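Local coordinates for oxysterol-binding protein homolog 3 (Saccharomyces cerevisiae, PDB 4IC4) that transfers lipids, including sterols, between membranes in a phosphoinositide-coupled way by carrying them in a hydrophobic pocket through the cytosol, at residues V98-I103 against E280-V285. Sequence-based numbering, arbitrary orientation.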
# COMPACT_ATOMS: atom_id res chain seq x y z
N VAL A 98 -4.66 -12.98 10.89
CA VAL A 98 -5.16 -11.74 10.31
C VAL A 98 -4.36 -10.60 10.96
O VAL A 98 -4.01 -9.63 10.30
CB VAL A 98 -6.67 -11.54 10.58
CG1 VAL A 98 -7.11 -10.16 10.11
CG2 VAL A 98 -7.46 -12.61 9.86
N SER A 99 -4.05 -10.74 12.24
CA SER A 99 -3.28 -9.73 12.94
C SER A 99 -1.87 -9.64 12.34
O SER A 99 -1.34 -8.55 12.13
CB SER A 99 -3.19 -10.06 14.43
OG SER A 99 -4.47 -9.99 15.04
N ALA A 100 -1.27 -10.80 12.07
CA ALA A 100 0.06 -10.83 11.48
C ALA A 100 -0.00 -10.11 10.13
O ALA A 100 0.88 -9.32 9.79
CB ALA A 100 0.52 -12.28 11.28
N PHE A 101 -1.05 -10.40 9.36
CA PHE A 101 -1.22 -9.77 8.06
C PHE A 101 -1.33 -8.25 8.20
O PHE A 101 -0.70 -7.50 7.47
CB PHE A 101 -2.47 -10.30 7.36
CG PHE A 101 -2.76 -9.63 6.05
CD1 PHE A 101 -2.03 -9.95 4.91
CD2 PHE A 101 -3.75 -8.65 5.96
CE1 PHE A 101 -2.27 -9.30 3.70
CE2 PHE A 101 -4.00 -7.99 4.75
CZ PHE A 101 -3.26 -8.32 3.62
N ALA A 102 -2.13 -7.81 9.17
CA ALA A 102 -2.35 -6.38 9.39
C ALA A 102 -1.08 -5.61 9.71
O ALA A 102 -0.93 -4.44 9.33
CB ALA A 102 -3.37 -6.18 10.51
N ILE A 103 -0.16 -6.25 10.42
CA ILE A 103 1.10 -5.62 10.80
C ILE A 103 2.19 -5.76 9.74
O ILE A 103 3.06 -4.90 9.61
CB ILE A 103 1.64 -6.25 12.11
CG1 ILE A 103 0.66 -5.98 13.26
CG2 ILE A 103 3.02 -5.71 12.44
CD1 ILE A 103 0.97 -6.75 14.53
N GLU A 280 5.99 -20.46 18.41
CA GLU A 280 5.80 -20.79 17.00
C GLU A 280 5.82 -19.54 16.13
O GLU A 280 5.14 -18.56 16.44
CB GLU A 280 4.48 -21.52 16.79
CG GLU A 280 4.15 -21.79 15.32
CD GLU A 280 2.76 -22.37 15.11
OE1 GLU A 280 1.77 -21.70 15.48
OE2 GLU A 280 2.66 -23.50 14.59
N THR A 281 6.58 -19.57 15.05
CA THR A 281 6.67 -18.44 14.14
C THR A 281 5.39 -18.34 13.31
O THR A 281 4.95 -19.32 12.71
CB THR A 281 7.88 -18.59 13.19
OG1 THR A 281 9.07 -18.78 13.96
CG2 THR A 281 8.03 -17.35 12.32
N ILE A 282 4.81 -17.15 13.28
CA ILE A 282 3.57 -16.90 12.54
C ILE A 282 3.85 -16.22 11.20
O ILE A 282 3.19 -16.49 10.20
CB ILE A 282 2.62 -15.99 13.35
CG1 ILE A 282 2.31 -16.63 14.71
CG2 ILE A 282 1.34 -15.73 12.56
CD1 ILE A 282 1.58 -17.94 14.63
N TRP A 283 4.85 -15.34 11.20
CA TRP A 283 5.21 -14.58 10.00
C TRP A 283 6.67 -14.15 10.06
O TRP A 283 7.22 -13.92 11.13
CB TRP A 283 4.31 -13.34 9.91
CG TRP A 283 4.83 -12.25 9.00
CD1 TRP A 283 4.71 -12.20 7.64
CD2 TRP A 283 5.56 -11.08 9.38
NE1 TRP A 283 5.32 -11.07 7.15
CE2 TRP A 283 5.85 -10.36 8.20
CE3 TRP A 283 6.00 -10.56 10.61
CZ2 TRP A 283 6.56 -9.16 8.20
CZ3 TRP A 283 6.70 -9.37 10.62
CH2 TRP A 283 6.98 -8.68 9.42
N GLU A 284 7.28 -14.05 8.88
CA GLU A 284 8.67 -13.62 8.75
C GLU A 284 8.78 -12.80 7.46
O GLU A 284 8.07 -13.07 6.50
CB GLU A 284 9.60 -14.83 8.65
CG GLU A 284 9.58 -15.75 9.85
CD GLU A 284 10.38 -17.02 9.60
OE1 GLU A 284 10.01 -17.78 8.69
OE2 GLU A 284 11.38 -17.25 10.32
N VAL A 285 9.66 -11.81 7.45
CA VAL A 285 9.83 -10.99 6.27
C VAL A 285 10.43 -11.80 5.12
O VAL A 285 11.06 -12.83 5.34
CB VAL A 285 10.75 -9.77 6.53
CG1 VAL A 285 10.14 -8.87 7.60
CG2 VAL A 285 12.14 -10.23 6.96
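S99 OG, hydrogen-bonded to both I95 O and S231 OG, ties one side of helix 94-104 to strand 230-235, while the next residue, A100, turns its methyl group to I282 and W283 of strand 281-284. The contact illustrates how a beta bulge lets two consecutive strand residues turn their side chains to the same helix. I282 and W283 both lie opposite L273 in a classic bulge, and I282 has a nearly helical backbone (phi -101°, psi -36°); the regular alternation of side chains is broken and both CB atoms are directed at the helix. Between them they cradle A100 CB, which lies 3.8 Å from I282 CG2 and 4.2 Å from W283 CB. I282 brings CG2 to the methyl by holding that branch anti to its backbone N, whereas the CG1 arm ending in CD1 leads away from the helix. In W283 the touching atom is CB; the indole turns from there toward the I103 end of the helix without reaching it, its CG also anti to the backbone N (chi1 162°). V285 N lies 4.1 Å above one face of the indole, displaced toward its rim, and Y81 meets the ring edge-to-face. The small alanine side chain allows a close approach, the CA atoms of A100 and W283 being 6.5 Å apart, and the junction is purely apolar. Within the OSBP-related domain and away from the phosphoinositide site, helix 94-104 has strand 281-284 on its A100 side, with L84 of helix 83-88 touching both A100 and W283, while V98 and A102 pack on strands 195-199 and 214-225.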